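RNA-dependent RNA polymerase (Dera Ghazi Khan orthonairovirus, PDB 6DX2) probably replicates and transcribes the viral RNA genome as the complete L protein, of which this N-terminal piece is the OTU cysteine protease domain, a deubiquitinase. Local coordinates at residues His5-Asn10 against Leu137-Leu142; Ser21-Asn26 against Val128-Tyr133; Phe31-Val36 against Glu152-Met157; Ile116-Ala121 against Leu144-Gly149. All blocks are in the same frame, centred on the assembly; numbering follows the deposited sequence.

How the interactions relate
Interactions 2, 4 and 3 sample one mixed sheet of the OTU protease domain, and interaction 1 ties loops together beside it. Interactions 2 and 4 have centres about 9 Å apart and meet where the neighbouring strands 127-133 and 116-121 pair, with Thr129 O 2.8 Å from Glu120 N. Interactions 4 and 3 are centred about 11 Å apart and meet where Lys145 N lies 2.8 Å from Glu152 O. Interaction 1, centred about 14 Å from interaction 3, packs Leu6 CD1 at 3.3 Å from Phe31 CZ. Trp119 of interaction 4 touches the other three: CH2 lies 3.7 Å from Ile9 CD1, CE3 3.5 Å from Ala130 CB and CD1 3.7 Å from Leu154 CD1.

Interaction 1 of 4, residues His5-Asn10 against Leu137-Leu142; sequences HLDDIN and LVSTAL
Leu137 brings its CB to 3.6 Å from Asp7 OD1, at the start of a contact between two short 3-10 turns: Leu6-Asp7 near the N-terminus, and Val138-Thr140 in the loop that joins strands 127-133 and 142-147 of the OTU domain. Val138 follows and supplies the apolar side. Its CG1 is anti to the backbone N (chi1 171°) and lies 3.7 Å from Leu6 CB, while CG2 rests 3.6 Å from Leu6 O. The two side chains meet at a slant, and Phe31 touches both, as part of an apolar cluster extending to strand 31-33. The Val138 amide N is also near Asp7 OD1, but the angle is too poor for a hydrogen bond. Ser139 carries the polar half. Its amide N donates to Asp7 OD1 at 2.8 Å (154° at the hydrogen), and its hydroxyl OG donates to Asp7 OD2, so the carboxylate spans the residue with both oxygens. Each oxygen uses its syn lone pair, the one on the side of its partner oxygen, and this two-point grip fixes the rotation of the carboxylate. Acceptance of two hydrogen bonds would probably favour the ionised acid. Beyond Ser139 the turn closes on itself through Thr140 N to Leu137 O. The shortest polar approach of the contact is Ser139 OG to Asp7 OD2, at 2.5 Å.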
loop_
_atom_site.group_PDB
_atom_site.type_symbol
_atom_site.label_atom_id
_atom_site.label_comp_id
_atom_site.label_asym_id
_atom_site.label_seq_id
_atom_site.Cartn_x
_atom_site.Cartn_y
_atom_site.Cartn_z
ATOM N N HIS A 5 -2.047 17.486 12.201
ATOM C CA HIS A 5 -1.520 16.180 12.574
ATOM C C HIS A 5 -2.125 15.131 11.657
ATOM O O HIS A 5 -3.352 15.059 11.504
ATOM C CB HIS A 5 -1.817 15.847 14.040
ATOM C CG HIS A 5 -1.318 16.883 15.006
ATOM N ND1 HIS A 5 0.025 17.081 15.261
ATOM C CD2 HIS A 5 -1.982 17.778 15.776
ATOM C CE1 HIS A 5 0.164 18.051 16.148
ATOM N NE2 HIS A 5 -1.038 18.492 16.475
ATOM N N LEU A 6 -1.252 14.322 11.051
ATOM C CA LEU A 6 -1.708 13.269 10.158
ATOM C C LEU A 6 -2.706 12.339 10.842
ATOM O O LEU A 6 -3.670 11.904 10.211
ATOM C CB LEU A 6 -0.513 12.491 9.647
ATOM C CG LEU A 6 0.318 13.393 8.749
ATOM C CD1 LEU A 6 1.297 12.546 8.065
ATOM C CD2 LEU A 6 -0.629 14.054 7.732
ATOM N N ASP A 7 -2.517 12.059 12.147
ATOM C CA ASP A 7 -3.439 11.156 12.832
ATOM C C ASP A 7 -4.817 11.789 13.086
ATOM O O ASP A 7 -5.712 11.079 13.567
ATOM C CB ASP A 7 -2.835 10.652 14.153
ATOM C CG ASP A 7 -1.884 9.472 13.941
ATOM O OD1 ASP A 7 -1.672 9.157 12.798
ATOM O OD2 ASP A 7 -1.397 8.855 14.894
ATOM N N ASP A 8 -5.006 13.073 12.759
ATOM C CA ASP A 8 -6.305 13.735 12.885
ATOM C C ASP A 8 -7.002 13.929 11.552
ATOM O O ASP A 8 -7.973 14.682 11.484
ATOM C CB ASP A 8 -6.149 15.084 13.555
ATOM C CG ASP A 8 -5.608 14.972 14.945
ATOM O OD1 ASP A 8 -6.121 14.128 15.726
ATOM O OD2 ASP A 8 -4.656 15.718 15.239
ATOM N N ILE A 9 -6.503 13.297 10.484
ATOM C CA ILE A 9 -7.158 13.377 9.187
ATOM C C ILE A 9 -8.523 12.726 9.294
ATOM O O ILE A 9 -8.710 11.759 10.046
ATOM C CB ILE A 9 -6.313 12.694 8.098
ATOM C CG1 ILE A 9 -5.162 13.595 7.678
ATOM C CG2 ILE A 9 -7.141 12.309 6.823
ATOM C CD1 ILE A 9 -4.167 12.884 6.755
ATOM N N ASN A 10 -9.465 13.240 8.495
ATOM C CA ASN A 10 -10.817 12.701 8.372
ATOM C C ASN A 10 -10.900 11.697 7.212
ATOM O O ASN A 10 -10.758 12.053 6.038
ATOM C CB ASN A 10 -11.798 13.854 8.204
ATOM C CG ASN A 10 -11.894 14.713 9.469
ATOM O OD1 ASN A 10 -11.488 14.283 10.562
ATOM N ND2 ASN A 10 -12.429 15.925 9.326
ATOM N N LEU A 137 -4.256 4.125 12.253
ATOM C CA LEU A 137 -3.940 5.542 12.103
ATOM C C LEU A 137 -2.746 5.753 11.183
ATOM O O LEU A 137 -1.905 4.864 11.041
ATOM C CB LEU A 137 -3.599 6.152 13.468
ATOM C CG LEU A 137 -4.687 6.052 14.562
ATOM C CD1 LEU A 137 -4.122 6.434 15.938
ATOM C CD2 LEU A 137 -5.891 6.913 14.154
ATOM N N VAL A 138 -2.619 6.960 10.621
ATOM C CA VAL A 138 -1.478 7.242 9.725
ATOM C C VAL A 138 -0.133 6.873 10.364
ATOM O O VAL A 138 0.708 6.202 9.742
ATOM C CB VAL A 138 -1.473 8.707 9.271
ATOM C CG1 VAL A 138 -0.132 9.035 8.524
ATOM C CG2 VAL A 138 -2.651 8.975 8.385
ATOM N N SER A 139 0.068 7.249 11.626
ATOM C CA SER A 139 1.356 7.037 12.263
ATOM C C SER A 139 1.715 5.572 12.418
ATOM O O SER A 139 2.900 5.266 12.572
ATOM C CB SER A 139 1.394 7.696 13.631
ATOM O OG SER A 139 0.412 7.172 14.499
ATOM N N THR A 140 0.729 4.654 12.402
ATOM C CA THR A 140 1.040 3.238 12.505
ATOM C C THR A 140 0.996 2.551 11.160
ATOM O O THR A 140 1.304 1.372 11.087
ATOM C CB THR A 140 0.039 2.544 13.477
ATOM O OG1 THR A 140 -1.308 2.720 13.017
ATOM C CG2 THR A 140 0.100 3.166 14.851
ATOM N N ALA A 141 0.546 3.238 10.129
ATOM C CA ALA A 141 0.380 2.604 8.849
ATOM C C ALA A 141 1.712 2.452 8.129
ATOM O O ALA A 141 2.699 3.143 8.430
ATOM C CB ALA A 141 -0.574 3.437 7.969
ATOM N N LEU A 142 1.684 1.605 7.122
ATOM C CA LEU A 142 2.686 1.661 6.049
ATOM C C LEU A 142 2.195 2.695 5.050
ATOM O O LEU A 142 1.234 2.451 4.308
ATOM C CB LEU A 142 2.910 0.314 5.386
ATOM C CG LEU A 142 3.114 -0.950 6.201
ATOM C CD1 LEU A 142 3.694 -2.045 5.277
ATOM C CD2 LEU A 142 3.963 -0.807 7.351
#

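Interaction 2 of 4, residues Ser21-Asn26 against Val128-Tyr133; sequences SEQRFN and VTATKY
Arg24 lays its guanidinium flat against the backbone of Val128: Val128 O sits 2.9 Å above the plane, over its centre. Here the loop after strand 18-21 lies along strand 127-133 of the mixed OTU sheet, beside a classic beta bulge in which Val128 and Thr129 both face Glu120. The oxygen meets the face at angles too poor for hydrogen bonds, and the attraction is probably electrostatic. The opposite face is backed by Glu22 CA. A bend at chi2 (-63°) curls the side chain back toward its own loop, where NH1 donates to Ser21 O at 2.8 Å, the acceptor lying 25° out of the guanidinium plane. Next to the bulge, Ser21 and Ala130 form an antiparallel hydrogen-bonded pair with their CB atoms on the same face, 4.3 Å apart; Trp119 packs against Ala130 there. Of the two bonds such a pair would make, Ser21 N to Ala130 O is direct at 3.0 Å. The return bond is replaced by a water that accepts a hydrogen bond from Ala130 N and donates one to Ser21 O. That water also accepts from Arg24, linking the guanidinium to the strand through NH2 at 3.0 Å.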
loop_
_atom_site.group_PDB
_atom_site.type_symbol
_atom_site.label_atom_id
_atom_site.label_comp_id
_atom_site.label_asym_id
_atom_site.label_seq_id
_atom_site.Cartn_x
_atom_site.Cartn_y
_atom_site.Cartn_z
ATOM N N SER A 21 -9.570 9.880 1.567
ATOM C CA SER A 21 -9.429 11.200 2.143
ATOM C C SER A 21 -9.170 12.191 1.027
ATOM O O SER A 21 -8.391 11.920 0.106
ATOM C CB SER A 21 -8.315 11.261 3.179
ATOM O OG SER A 21 -8.382 12.524 3.842
ATOM N N GLU A 22 -9.869 13.320 1.126
ATOM C CA GLU A 22 -9.794 14.429 0.190
ATOM C C GLU A 22 -8.802 15.495 0.617
ATOM O O GLU A 22 -8.485 16.368 -0.188
ATOM C CB GLU A 22 -11.174 15.082 0.033
ATOM C CG GLU A 22 -12.291 14.138 -0.391
ATOM C CD GLU A 22 -13.400 14.866 -1.122
ATOM O OE1 GLU A 22 -13.086 15.593 -2.089
ATOM O OE2 GLU A 22 -14.581 14.720 -0.733
ATOM N N GLN A 23 -8.358 15.471 1.871
ATOM C CA GLN A 23 -7.274 16.314 2.356
ATOM C C GLN A 23 -6.190 16.475 1.293
ATOM O O GLN A 23 -5.801 15.517 0.629
ATOM C CB GLN A 23 -6.715 15.685 3.642
ATOM C CG GLN A 23 -5.416 14.888 3.516
ATOM C CD GLN A 23 -5.494 13.731 2.526
ATOM O OE1 GLN A 23 -6.569 13.291 2.160
ATOM N NE2 GLN A 23 -4.350 13.312 2.019
ATOM N N ARG A 24 -5.754 17.703 1.057
ATOM C CA ARG A 24 -4.693 17.903 0.086
ATOM C C ARG A 24 -3.616 18.775 0.716
ATOM O O ARG A 24 -3.886 19.914 1.114
ATOM C CB ARG A 24 -5.221 18.507 -1.215
ATOM C CG ARG A 24 -6.372 17.740 -1.850
ATOM C CD ARG A 24 -6.010 16.313 -2.276
ATOM N NE ARG A 24 -7.192 15.559 -2.702
ATOM C CZ ARG A 24 -7.529 14.345 -2.258
ATOM N NH1 ARG A 24 -6.776 13.721 -1.358
ATOM N NH2 ARG A 24 -8.630 13.754 -2.718
ATOM N N PHE A 25 -2.402 18.224 0.810
ATOM C CA PHE A 25 -1.262 18.864 1.451
ATOM C C PHE A 25 -0.022 18.320 0.757
ATOM O O PHE A 25 -0.097 17.345 -0.009
ATOM C CB PHE A 25 -1.209 18.562 2.957
ATOM C CG PHE A 25 -1.105 17.084 3.255
ATOM C CD1 PHE A 25 -2.225 16.258 3.172
ATOM C CD2 PHE A 25 0.100 16.496 3.568
ATOM C CE1 PHE A 25 -2.123 14.921 3.447
ATOM C CE2 PHE A 25 0.194 15.152 3.807
ATOM C CZ PHE A 25 -0.890 14.367 3.752
ATOM N N ASN A 26 1.127 18.846 1.130
ATOM C CA ASN A 26 2.378 18.335 0.593
ATOM C C ASN A 26 2.958 17.250 1.502
ATOM O O ASN A 26 3.268 17.503 2.674
ATOM C CB ASN A 26 3.396 19.447 0.370
ATOM C CG ASN A 26 4.512 18.958 -0.492
ATOM O OD1 ASN A 26 5.447 18.361 0.016
ATOM N ND2 ASN A 26 4.369 19.103 -1.823
ATOM N N VAL A 128 -2.970 13.840 -4.291
ATOM C CA VAL A 128 -4.097 13.910 -5.210
ATOM C C VAL A 128 -5.235 13.011 -4.752
ATOM O O VAL A 128 -6.402 13.382 -4.847
ATOM C CB VAL A 128 -3.670 13.563 -6.654
ATOM C CG1 VAL A 128 -4.786 13.935 -7.625
ATOM C CG2 VAL A 128 -2.449 14.359 -7.025
ATOM N N THR A 129 -4.909 11.824 -4.250
ATOM C CA THR A 129 -5.880 10.932 -3.640
ATOM C C THR A 129 -5.179 10.247 -2.473
ATOM O O THR A 129 -3.977 9.975 -2.543
ATOM C CB THR A 129 -6.412 9.860 -4.629
ATOM O OG1 THR A 129 -5.411 8.863 -4.840
ATOM C CG2 THR A 129 -6.786 10.431 -5.989
ATOM N N ALA A 130 -5.916 9.946 -1.392
ATOM C CA ALA A 130 -5.359 9.066 -0.357
ATOM C C ALA A 130 -6.356 7.959 -0.067
ATOM O O ALA A 130 -7.556 8.225 0.096
ATOM C CB ALA A 130 -5.024 9.771 0.930
ATOM N N THR A 131 -5.859 6.729 0.005
ATOM C CA THR A 131 -6.714 5.562 0.213
ATOM C C THR A 131 -6.111 4.735 1.320
ATOM O O THR A 131 -4.928 4.432 1.285
ATOM C CB THR A 131 -6.832 4.747 -1.065
ATOM O OG1 THR A 131 -7.257 5.610 -2.125
ATOM C CG2 THR A 131 -7.864 3.674 -0.923
ATOM N N LYS A 132 -6.907 4.391 2.327
ATOM C CA LYS A 132 -6.374 3.719 3.495
ATOM C C LYS A 132 -7.040 2.358 3.601
ATOM O O LYS A 132 -8.273 2.250 3.564
ATOM C CB LYS A 132 -6.611 4.560 4.729
ATOM C CG LYS A 132 -6.235 3.870 6.055
ATOM C CD LYS A 132 -6.226 4.883 7.236
ATOM C CE LYS A 132 -7.674 5.005 7.782
ATOM N NZ LYS A 132 -7.995 3.888 8.783
ATOM N N TYR A 133 -6.224 1.330 3.748
ATOM C CA TYR A 133 -6.689 -0.052 3.847
ATOM C C TYR A 133 -6.403 -0.489 5.276
ATOM O O TYR A 133 -5.241 -0.582 5.663
ATOM C CB TYR A 133 -5.951 -0.948 2.859
ATOM C CG TYR A 133 -6.271 -0.597 1.442
ATOM C CD1 TYR A 133 -7.337 -1.181 0.804
ATOM C CD2 TYR A 133 -5.509 0.357 0.741
ATOM C CE1 TYR A 133 -7.656 -0.866 -0.513
ATOM C CE2 TYR A 133 -5.855 0.689 -0.592
ATOM C CZ TYR A 133 -6.925 0.087 -1.161
ATOM O OH TYR A 133 -7.310 0.368 -2.445
HETATM O O HOH W 1 -8.702 10.795 -2.170
#

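Interaction 3 of 4, residues Phe31-Val36 against Glu152-Met157; sequences FTSEKV and EPLQLM
Leu154 places CD1 over one face of the Phe31 ring, 4.2 Å from the centroid and 14° off the ring normal, a CH-pi contact with the two side chains crossing nearly at a right angle. Leu154 CB adds a touch at Phe31 CD1, and Leu156 CD2 comes obliquely to Phe31 CE1 at 3.6 Å. Around this centre runs the antiparallel pairing of strand 31-33, outermost on this side of the OTU sheet, with strand 150-156. Thr32 and Gln155 are its hydrogen-bonded pair: Thr32 N donates to Gln155 O at 2.7 Å, and Gln155 N answers to Thr32 O at 2.8 Å. Past the strand end, Glu34 N still binds Pro153 O at 3.0 Å, but Pro153, lacking an N-H, cannot return a bond to Glu34 O. Val36 CG1 packs on Pro153 CD, and helix 42-52 touches both residues. At the polar edge Glu152 folds at chi2 (-66°), which swings OE1 to within 2.9 Å of Val36 N. The carboxylate thus takes the role a backbone carbonyl would have in a longer strand. The contact runs from an apolar centre at Phe31 to a polar edge at Glu152, where a side-chain acceptor prolongs the pairing. The negative charge of Glu152 probably strengthens this last bond.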
loop_
_atom_site.group_PDB
_atom_site.type_symbol
_atom_site.label_atom_id
_atom_site.label_comp_id
_atom_site.label_asym_id
_atom_site.label_seq_id
_atom_site.Cartn_x
_atom_site.Cartn_y
_atom_site.Cartn_z
ATOM N N PHE A 31 6.250 13.786 5.981
ATOM C CA PHE A 31 6.929 12.519 5.798
ATOM C C PHE A 31 8.328 12.747 5.266
ATOM O O PHE A 31 8.576 13.638 4.448
ATOM C CB PHE A 31 6.182 11.616 4.778
ATOM C CG PHE A 31 4.847 11.184 5.193
ATOM C CD1 PHE A 31 4.694 10.109 6.071
ATOM C CD2 PHE A 31 3.697 11.809 4.691
ATOM C CE1 PHE A 31 3.457 9.627 6.394
ATOM C CE2 PHE A 31 2.445 11.341 5.049
ATOM C CZ PHE A 31 2.328 10.233 5.902
ATOM N N THR A 32 9.222 11.863 5.671
ATOM C CA THR A 32 10.453 11.656 4.971
ATOM C C THR A 32 10.217 10.599 3.904
ATOM O O THR A 32 9.632 9.562 4.176
ATOM C CB THR A 32 11.525 11.150 5.928
ATOM O OG1 THR A 32 11.671 12.092 7.010
ATOM C CG2 THR A 32 12.799 11.052 5.199
ATOM N N SER A 33 10.693 10.845 2.711
ATOM C CA SER A 33 10.658 9.795 1.704
ATOM C C SER A 33 11.924 8.970 1.782
ATOM O O SER A 33 13.001 9.449 2.176
ATOM C CB SER A 33 10.502 10.354 0.291
ATOM O OG SER A 33 9.334 11.146 0.193
ATOM N N GLU A 34 11.801 7.712 1.370
ATOM C CA GLU A 34 12.939 6.841 1.205
ATOM C C GLU A 34 12.982 6.291 -0.220
ATOM O O GLU A 34 11.956 5.964 -0.802
ATOM C CB GLU A 34 12.911 5.686 2.213
ATOM C CG GLU A 34 13.969 4.602 1.931
ATOM C CD GLU A 34 15.343 4.965 2.469
ATOM O OE1 GLU A 34 16.312 4.224 2.194
ATOM O OE2 GLU A 34 15.454 5.986 3.181
ATOM N N LYS A 35 14.180 6.207 -0.781
ATOM C CA LYS A 35 14.393 5.735 -2.142
ATOM C C LYS A 35 14.456 4.204 -2.195
ATOM O O LYS A 35 15.192 3.594 -1.412
ATOM C CB LYS A 35 15.716 6.314 -2.639
ATOM C CG LYS A 35 16.905 5.860 -1.762
ATOM C CD LYS A 35 18.122 6.771 -1.860
ATOM C CE LYS A 35 18.421 7.469 -0.528
ATOM N NZ LYS A 35 19.246 8.714 -0.702
ATOM N N VAL A 36 13.676 3.578 -3.084
ATOM C CA VAL A 36 13.866 2.153 -3.364
ATOM C C VAL A 36 14.075 1.996 -4.868
ATOM O O VAL A 36 13.673 2.866 -5.662
ATOM C CB VAL A 36 12.670 1.284 -2.904
ATOM C CG1 VAL A 36 12.427 1.406 -1.417
ATOM C CG2 VAL A 36 11.436 1.598 -3.730
ATOM N N GLU A 152 7.266 4.602 -3.433
ATOM C CA GLU A 152 8.332 4.769 -2.465
ATOM C C GLU A 152 7.758 4.714 -1.053
ATOM O O GLU A 152 6.614 5.122 -0.811
ATOM C CB GLU A 152 9.057 6.101 -2.684
ATOM C CG GLU A 152 9.422 6.365 -4.162
ATOM C CD GLU A 152 10.468 5.398 -4.743
ATOM O OE1 GLU A 152 11.185 4.748 -3.947
ATOM O OE2 GLU A 152 10.583 5.316 -6.006
ATOM N N PRO A 153 8.503 4.176 -0.110
ATOM C CA PRO A 153 8.064 4.243 1.298
ATOM C C PRO A 153 8.150 5.666 1.854
ATOM O O PRO A 153 9.041 6.425 1.497
ATOM C CB PRO A 153 9.057 3.303 2.008
ATOM C CG PRO A 153 10.189 3.119 1.081
ATOM C CD PRO A 153 9.851 3.604 -0.270
ATOM N N LEU A 154 7.233 6.006 2.760
ATOM C CA LEU A 154 7.281 7.248 3.531
ATOM C C LEU A 154 7.441 6.901 5.000
ATOM O O LEU A 154 6.871 5.923 5.453
ATOM C CB LEU A 154 5.961 8.027 3.355
ATOM C CG LEU A 154 5.705 8.452 1.885
ATOM C CD1 LEU A 154 4.198 8.896 1.857
ATOM C CD2 LEU A 154 6.700 9.560 1.517
ATOM N N GLN A 155 8.140 7.747 5.772
ATOM C CA GLN A 155 8.101 7.636 7.237
ATOM C C GLN A 155 7.778 8.984 7.845
ATOM O O GLN A 155 8.190 10.021 7.317
ATOM C CB GLN A 155 9.456 7.110 7.756
ATOM C CG GLN A 155 9.716 5.704 7.168
ATOM C CD GLN A 155 10.946 5.016 7.705
ATOM O OE1 GLN A 155 12.079 5.474 7.502
ATOM N NE2 GLN A 155 10.735 3.872 8.361
ATOM N N LEU A 156 7.054 8.964 8.965
ATOM C CA LEU A 156 6.709 10.211 9.642
ATOM C C LEU A 156 7.976 10.921 10.076
ATOM O O LEU A 156 8.945 10.288 10.515
ATOM C CB LEU A 156 5.802 9.958 10.845
ATOM C CG LEU A 156 4.338 9.902 10.419
ATOM C CD1 LEU A 156 3.477 9.805 11.630
ATOM C CD2 LEU A 156 4.011 11.150 9.655
ATOM N N MET A 157 7.991 12.237 9.864
ATOM C CA MET A 157 9.191 13.021 10.101
ATOM C C MET A 157 9.466 13.171 11.584
ATOM O O MET A 157 8.556 13.139 12.420
ATOM C CB MET A 157 9.071 14.407 9.488
ATOM C CG MET A 157 9.617 14.463 8.090
ATOM S SD MET A 157 9.720 16.141 7.487
ATOM C CE MET A 157 8.402 16.903 8.364
#

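Interaction 4 of 4, residues Ile116-Ala121 against Leu144-Gly149; sequences IILWEA and LKLCQG
Leu118 and Leu144 both hold CG anti to the carbonyl carbon (chi1 -61° in Leu144), so the two side chains run side by side in the same direction, with Leu118 CD2 3.6 Å from Leu144 CD1. Leu146 instead turns at chi2 to 55°, which sets CD2 against Glu120 CG at 3.7 Å and near Leu118 CB. These residues share one face of the central parallel pair of the OTU sheet, strands 116-121 and 142-147, and helix 102-112 lies against Leu118 there. On the other face Trp119 presents an edge: CD1 of its indole lies 3.4 Å from Leu144 O, close to the ring plane, while NE1 is held by Asn143. The neighbouring Lys145 extends from CB, bends at chi3 and reaches a salt bridge with Glu125. Between the faces, four backbone bonds step across in parallel fashion. Leu144 O accepts from Trp119 N at 2.8 Å, and Trp119 O accepts from Leu146 N at 2.8 Å in an almost linear bond. Leu144 N to Ile117 O and Ala121 N to Leu146 O complete the set. All four are 161° or straighter, which probably fixes the register from Ile117 to Leu146, while the Lys145 ammonium is paired outside the two strands.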
loop_
_atom_site.group_PDB
_atom_site.type_symbol
_atom_site.label_atom_id
_atom_site.label_comp_id
_atom_site.label_asym_id
_atom_site.label_seq_id
_atom_site.Cartn_x
_atom_site.Cartn_y
_atom_site.Cartn_z
ATOM N N ILE A 116 -2.416 0.131 5.606
ATOM C CA ILE A 116 -1.582 0.582 4.510
ATOM C C ILE A 116 -2.276 1.744 3.841
ATOM O O ILE A 116 -3.475 1.672 3.575
ATOM C CB ILE A 116 -1.293 -0.531 3.482
ATOM C CG1 ILE A 116 -0.563 -1.702 4.204
ATOM C CG2 ILE A 116 -0.535 0.091 2.269
ATOM C CD1 ILE A 116 -0.402 -3.000 3.327
ATOM N N ILE A 117 -1.543 2.827 3.596
ATOM C CA ILE A 117 -2.136 4.005 2.973
ATOM C C ILE A 117 -1.406 4.284 1.677
ATOM O O ILE A 117 -0.171 4.359 1.661
ATOM C CB ILE A 117 -2.078 5.224 3.902
ATOM C CG1 ILE A 117 -2.835 4.892 5.169
ATOM C CG2 ILE A 117 -2.612 6.501 3.181
ATOM C CD1 ILE A 117 -2.691 6.016 6.269
ATOM N N LEU A 118 -2.166 4.429 0.592
ATOM C CA LEU A 118 -1.590 4.780 -0.696
ATOM C C LEU A 118 -1.834 6.260 -0.886
ATOM O O LEU A 118 -2.981 6.691 -1.043
ATOM C CB LEU A 118 -2.199 3.977 -1.845
ATOM C CG LEU A 118 -2.201 2.449 -1.695
ATOM C CD1 LEU A 118 -2.703 1.714 -3.010
ATOM C CD2 LEU A 118 -0.831 1.948 -1.231
ATOM N N TRP A 119 -0.749 7.052 -0.856
ATOM C CA TRP A 119 -0.859 8.485 -1.063
ATOM C C TRP A 119 -0.504 8.726 -2.522
ATOM O O TRP A 119 0.668 8.662 -2.907
ATOM C CB TRP A 119 0.127 9.237 -0.170
ATOM C CG TRP A 119 -0.067 9.014 1.321
ATOM C CD1 TRP A 119 0.565 8.068 2.109
ATOM C CD2 TRP A 119 -0.928 9.754 2.194
ATOM N NE1 TRP A 119 0.182 8.211 3.416
ATOM C CE2 TRP A 119 -0.740 9.232 3.498
ATOM C CE3 TRP A 119 -1.822 10.815 2.005
ATOM C CZ2 TRP A 119 -1.452 9.669 4.599
ATOM C CZ3 TRP A 119 -2.535 11.287 3.144
ATOM C CH2 TRP A 119 -2.339 10.718 4.406
ATOM N N GLU A 120 -1.504 9.007 -3.348
ATOM C CA GLU A 120 -1.239 9.363 -4.731
ATOM C C GLU A 120 -0.879 10.831 -4.792
ATOM O O GLU A 120 -1.666 11.699 -4.387
ATOM C CB GLU A 120 -2.433 9.035 -5.620
ATOM C CG GLU A 120 -2.421 7.534 -5.981
ATOM C CD GLU A 120 -3.740 7.000 -6.517
ATOM O OE1 GLU A 120 -4.341 6.119 -5.850
ATOM O OE2 GLU A 120 -4.165 7.453 -7.605
ATOM N N ALA A 121 0.311 11.097 -5.376
ATOM C CA ALA A 121 0.946 12.394 -5.385
ATOM C C ALA A 121 1.180 12.830 -6.817
ATOM O O ALA A 121 1.464 11.997 -7.696
ATOM C CB ALA A 121 2.306 12.350 -4.646
ATOM N N LEU A 144 2.684 4.748 1.759
ATOM C CA LEU A 144 3.338 4.577 0.462
ATOM C C LEU A 144 3.015 5.769 -0.397
ATOM O O LEU A 144 1.844 6.180 -0.462
ATOM C CB LEU A 144 2.795 3.286 -0.234
ATOM C CG LEU A 144 3.051 2.002 0.563
ATOM C CD1 LEU A 144 2.500 0.842 -0.246
ATOM C CD2 LEU A 144 4.564 1.769 0.847
ATOM N N LYS A 145 4.040 6.296 -1.058
ATOM C CA LYS A 145 3.877 7.381 -1.995
ATOM C C LYS A 145 3.815 6.807 -3.386
ATOM O O LYS A 145 4.756 6.131 -3.833
ATOM C CB LYS A 145 5.023 8.377 -1.891
ATOM C CG LYS A 145 4.871 9.607 -2.787
ATOM C CD LYS A 145 6.038 10.597 -2.559
ATOM C CE LYS A 145 7.251 10.174 -3.357
ATOM N NZ LYS A 145 8.447 10.974 -2.976
ATOM N N LEU A 146 2.746 7.129 -4.097
ATOM C CA LEU A 146 2.597 6.730 -5.496
ATOM C C LEU A 146 2.790 7.961 -6.330
ATOM O O LEU A 146 1.953 8.868 -6.299
ATOM C CB LEU A 146 1.185 6.167 -5.692
ATOM C CG LEU A 146 0.987 4.724 -5.261
ATOM C CD1 LEU A 146 1.377 4.432 -3.815
ATOM C CD2 LEU A 146 -0.501 4.377 -5.478
ATOM N N CYS A 147 3.867 7.991 -7.091
ATOM C CA CYS A 147 4.198 9.210 -7.821
ATOM C C CYS A 147 4.824 8.814 -9.145
ATOM O O CYS A 147 5.787 8.051 -9.158
ATOM C CB CYS A 147 5.136 10.094 -6.990
ATOM S SG CYS A 147 5.355 11.764 -7.702
ATOM N N GLN A 148 4.245 9.287 -10.243
ATOM C CA GLN A 148 4.805 9.069 -11.577
ATOM C C GLN A 148 5.098 7.590 -11.830
ATOM O O GLN A 148 6.133 7.211 -12.383
ATOM C CB GLN A 148 6.045 9.929 -11.771
ATOM C CG GLN A 148 5.692 11.393 -11.898
ATOM C CD GLN A 148 4.754 11.653 -13.069
ATOM O OE1 GLN A 148 3.750 12.357 -12.937
ATOM N NE2 GLN A 148 5.080 11.082 -14.224
ATOM N N GLY A 149 4.169 6.747 -11.417
ATOM C CA GLY A 149 4.263 5.336 -11.681
ATOM C C GLY A 149 5.165 4.556 -10.754
ATOM O O GLY A 149 5.259 3.336 -10.905
#